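Local coordinates for flavohemoprotein (Vibrio cholerae O1 biovar El Tor, PDB 4EH1), which probably detoxifies nitric oxide, using O2 and NAD(P)H to oxidise it to nitrate, with this C-terminal FAD- and NAD(P)H-binding reductase domain passing electrons to the heme domain, at residues G3-K11 / F21-V31. Residues are numbered along the deposited sequence; the frame is centred on the assembly and turned at random.
Sequences GRTFVVREK and FVLVPADGGAV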
loop_
_atom_site.group_PDB
_atom_site.type_symbol
_atom_site.label_atom_id
_atom_site.label_comp_id
_atom_site.label_asym_id
_atom_site.label_seq_id
_atom_site.Cartn_x
_atom_site.Cartn_y
_atom_site.Cartn_z
ATOM N N GLY A 3 19.480 17.250 1.126
ATOM C CA GLY A 3 18.667 17.975 0.156
ATOM C C GLY A 3 17.423 18.668 0.701
ATOM O O GLY A 3 17.497 19.883 0.933
ATOM N N ARG A 4 16.313 17.928 0.906
ATOM C CA ARG A 4 15.009 18.533 1.282
ATOM C C ARG A 4 13.981 17.569 1.911
ATOM O O ARG A 4 13.889 16.417 1.538
ATOM C CB ARG A 4 14.389 19.233 0.068
ATOM C CG ARG A 4 13.153 20.121 0.345
ATOM C CD ARG A 4 12.324 20.198 -0.935
ATOM N NE ARG A 4 11.193 21.124 -0.938
ATOM C CZ ARG A 4 10.586 21.507 -2.059
ATOM N NH1 ARG A 4 11.025 21.030 -3.215
ATOM N NH2 ARG A 4 9.557 22.356 -2.043
ATOM N N THR A 5 13.195 18.048 2.865
ATOM C CA THR A 5 12.272 17.180 3.589
ATOM C C THR A 5 10.953 16.946 2.839
ATOM O O THR A 5 10.301 17.885 2.448
ATOM C CB THR A 5 11.947 17.759 4.976
ATOM O OG1 THR A 5 13.137 17.768 5.771
ATOM C CG2 THR A 5 10.865 16.914 5.671
ATOM N N PHE A 6 10.581 15.691 2.629
ATOM C CA PHE A 6 9.302 15.379 2.005
ATOM C C PHE A 6 8.469 14.568 2.957
ATOM O O PHE A 6 8.990 13.985 3.899
ATOM C CB PHE A 6 9.502 14.596 0.705
ATOM C CG PHE A 6 9.796 15.461 -0.485
ATOM C CD1 PHE A 6 10.951 16.251 -0.518
ATOM C CD2 PHE A 6 8.932 15.475 -1.577
ATOM C CE1 PHE A 6 11.238 17.037 -1.604
ATOM C CE2 PHE A 6 9.210 16.253 -2.689
ATOM C CZ PHE A 6 10.366 17.064 -2.699
ATOM N N VAL A 7 7.176 14.500 2.682
ATOM C CA VAL A 7 6.241 13.738 3.490
ATOM C C VAL A 7 5.548 12.701 2.604
ATOM O O VAL A 7 5.162 12.991 1.468
ATOM C CB VAL A 7 5.206 14.675 4.142
ATOM C CG1 VAL A 7 4.230 13.906 5.036
ATOM C CG2 VAL A 7 5.941 15.734 4.931
ATOM N N VAL A 8 5.429 11.483 3.121
ATOM C CA VAL A 8 4.714 10.422 2.442
ATOM C C VAL A 8 3.219 10.760 2.489
ATOM O O VAL A 8 2.616 10.798 3.571
ATOM C CB VAL A 8 4.931 9.066 3.139
ATOM C CG1 VAL A 8 4.158 7.964 2.416
ATOM C CG2 VAL A 8 6.426 8.738 3.246
ATOM N N ARG A 9 2.629 11.018 1.326
ATOM C CA ARG A 9 1.173 11.221 1.236
ATOM C C ARG A 9 0.435 9.886 1.031
ATOM O O ARG A 9 -0.702 9.712 1.472
ATOM C CB ARG A 9 0.845 12.153 0.078
ATOM C CG ARG A 9 -0.599 12.648 0.078
ATOM C CD ARG A 9 -0.904 13.659 -1.047
ATOM N NE ARG A 9 -0.927 13.048 -2.376
ATOM C CZ ARG A 9 -1.955 12.355 -2.869
ATOM N NH1 ARG A 9 -3.054 12.180 -2.134
ATOM N NH2 ARG A 9 -1.884 11.823 -4.092
ATOM N N GLU A 10 1.104 8.943 0.366
ATOM C CA GLU A 10 0.480 7.680 -0.041
ATOM C C GLU A 10 1.520 6.590 -0.052
ATOM O O GLU A 10 2.657 6.844 -0.455
ATOM C CB GLU A 10 -0.023 7.783 -1.465
ATOM C CG GLU A 10 -1.434 7.413 -1.609
ATOM C CD GLU A 10 -2.282 8.634 -1.680
ATOM O OE1 GLU A 10 -2.211 9.327 -2.718
ATOM O OE2 GLU A 10 -2.992 8.916 -0.693
ATOM N N LYS A 11 1.100 5.383 0.328
ATOM C CA LYS A 11 1.936 4.191 0.363
ATOM C C LYS A 11 1.123 3.028 -0.215
ATOM O O LYS A 11 0.311 2.433 0.467
ATOM C CB LYS A 11 2.337 3.893 1.808
ATOM C CG LYS A 11 3.540 2.988 1.943
ATOM C CD LYS A 11 4.007 2.854 3.400
ATOM C CE LYS A 11 5.112 1.787 3.489
ATOM N NZ LYS A 11 5.562 1.603 4.876
ATOM N N PHE A 21 5.624 5.034 -3.016
ATOM C CA PHE A 21 5.469 6.140 -2.076
ATOM C C PHE A 21 5.229 7.415 -2.869
ATOM O O PHE A 21 6.027 7.774 -3.726
ATOM C CB PHE A 21 6.750 6.352 -1.261
ATOM C CG PHE A 21 7.132 5.176 -0.402
ATOM C CD1 PHE A 21 6.948 5.223 0.976
ATOM C CD2 PHE A 21 7.684 4.018 -0.975
ATOM C CE1 PHE A 21 7.309 4.122 1.783
ATOM C CE2 PHE A 21 8.045 2.932 -0.176
ATOM C CZ PHE A 21 7.859 2.989 1.208
ATOM N N VAL A 22 4.152 8.111 -2.555
ATOM C CA VAL A 22 3.914 9.416 -3.122
ATOM C C VAL A 22 4.375 10.458 -2.117
ATOM O O VAL A 22 3.895 10.506 -0.991
ATOM C CB VAL A 22 2.407 9.637 -3.428
ATOM C CG1 VAL A 22 2.172 11.069 -3.940
ATOM C CG2 VAL A 22 1.903 8.617 -4.441
ATOM N N LEU A 23 5.304 11.306 -2.539
ATOM C CA LEU A 23 5.962 12.217 -1.636
ATOM C C LEU A 23 5.691 13.678 -1.994
ATOM O O LEU A 23 5.792 14.075 -3.152
ATOM C CB LEU A 23 7.463 11.972 -1.686
ATOM C CG LEU A 23 7.879 10.527 -1.421
ATOM C CD1 LEU A 23 9.204 10.202 -2.106
ATOM C CD2 LEU A 23 8.004 10.359 0.073
ATOM N N VAL A 24 5.387 14.479 -0.987
ATOM C CA VAL A 24 5.190 15.907 -1.192
ATOM C C VAL A 24 6.133 16.714 -0.290
ATOM O O VAL A 24 6.447 16.301 0.826
ATOM C CB VAL A 24 3.739 16.300 -0.907
ATOM C CG1 VAL A 24 2.780 15.511 -1.813
ATOM C CG2 VAL A 24 3.428 16.026 0.521
ATOM N N PRO A 25 6.588 17.873 -0.770
ATOM C CA PRO A 25 7.563 18.609 0.039
ATOM C C PRO A 25 6.924 19.048 1.339
ATOM O O PRO A 25 5.773 19.448 1.304
ATOM C CB PRO A 25 7.881 19.845 -0.805
ATOM C CG PRO A 25 7.070 19.768 -2.026
ATOM C CD PRO A 25 6.069 18.666 -1.894
ATOM N N ALA A 26 7.623 18.945 2.462
ATOM C CA ALA A 26 7.086 19.495 3.701
ATOM C C ALA A 26 6.905 21.023 3.610
ATOM O O ALA A 26 6.145 21.598 4.381
ATOM C CB ALA A 26 7.959 19.136 4.878
ATOM N N ASP A 27 7.598 21.667 2.669
ATOM C CA ASP A 27 7.445 23.108 2.431
ATOM C C ASP A 27 6.055 23.458 1.914
ATOM O O ASP A 27 5.402 24.372 2.416
ATOM C CB ASP A 27 8.448 23.595 1.381
ATOM C CG ASP A 27 9.890 23.436 1.820
ATOM O OD1 ASP A 27 10.138 23.356 3.043
ATOM O OD2 ASP A 27 10.782 23.407 0.938
ATOM N N GLY A 28 5.606 22.709 0.910
ATOM C CA GLY A 28 4.532 23.151 0.046
ATOM C C GLY A 28 5.223 23.625 -1.216
ATOM O O GLY A 28 6.451 23.578 -1.305
ATOM N N GLY A 29 4.457 24.056 -2.206
ATOM C CA GLY A 29 5.045 24.637 -3.403
ATOM C C GLY A 29 5.625 23.613 -4.371
ATOM O O GLY A 29 5.564 22.418 -4.133
ATOM N N ALA A 30 6.192 24.101 -5.469
ATOM C CA ALA A 30 6.627 23.244 -6.551
ATOM C C ALA A 30 7.792 22.340 -6.154
ATOM O O ALA A 30 8.560 22.626 -5.217
ATOM C CB ALA A 30 6.992 24.073 -7.765
ATOM N N VAL A 31 7.886 21.219 -6.858
ATOM C CA VAL A 31 9.054 20.375 -6.768
ATOM C C VAL A 31 9.716 20.480 -8.112
ATOM O O VAL A 31 9.073 20.879 -9.082
ATOM C CB VAL A 31 8.678 18.936 -6.403
ATOM C CG1 VAL A 31 7.840 18.959 -5.168
ATOM C CG2 VAL A 31 7.905 18.242 -7.522
#
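Strands 4-13 and 18-25 form an antiparallel beta hairpin in the FAD-binding domain, a six-stranded antiparallel fold of the ferredoxin reductase type, and here residues 4-11 pair with 21-25. Val-7 and Val-24 form a hydrogen-bonded pair, with Val-7 N 2.7 Å from Val-24 O. A classic beta bulge follows: Arg-9 and Glu-10 both face Val-22, whose O takes a bond from Arg-9 N (2.7 Å) and a weak one from Glu-10 N (3.5 Å). The bulge brings the bent Arg-9 chain alongside Val-22, while Arg-9 NH2 forms a salt bridge with Glu-10 OE1.

At the far end of the pair, the Phe-6 ring lies over Pro-25, whose CA sits 3.8 Å from the ring centroid, nearly on the normal, in a CH-pi contact; Val-31 CG1 touches CE2. Pro-25 suits this non-hydrogen-bonded place, which asks for no N-H toward strand 4-13. Its CB also lies over one face of the Arg-4 guanidinium. CG of Arg-4 is anti to the backbone N (chi1 -170°), and the extended chain carries NE to OD2 of the poorly ordered Asp-27 (3.0 Å) in a salt bridge, approaching from above the carboxylate plane; NH2 weakly bonds Ala-30 O.

Strand 98-105 flanks 4-13, with Leu-101 touching Phe-6 and Leu-23, while 68-73 borders 18-25 beside Phe-21. Lys-11, its aliphatic chain against Phe-21, bonds through NZ the carbonyls of Leu-89 and His-90 in helix 84-92 and of Val-93 just beyond; its backbone bonds the second subunit, whose Gln-12 packs on Glu-10.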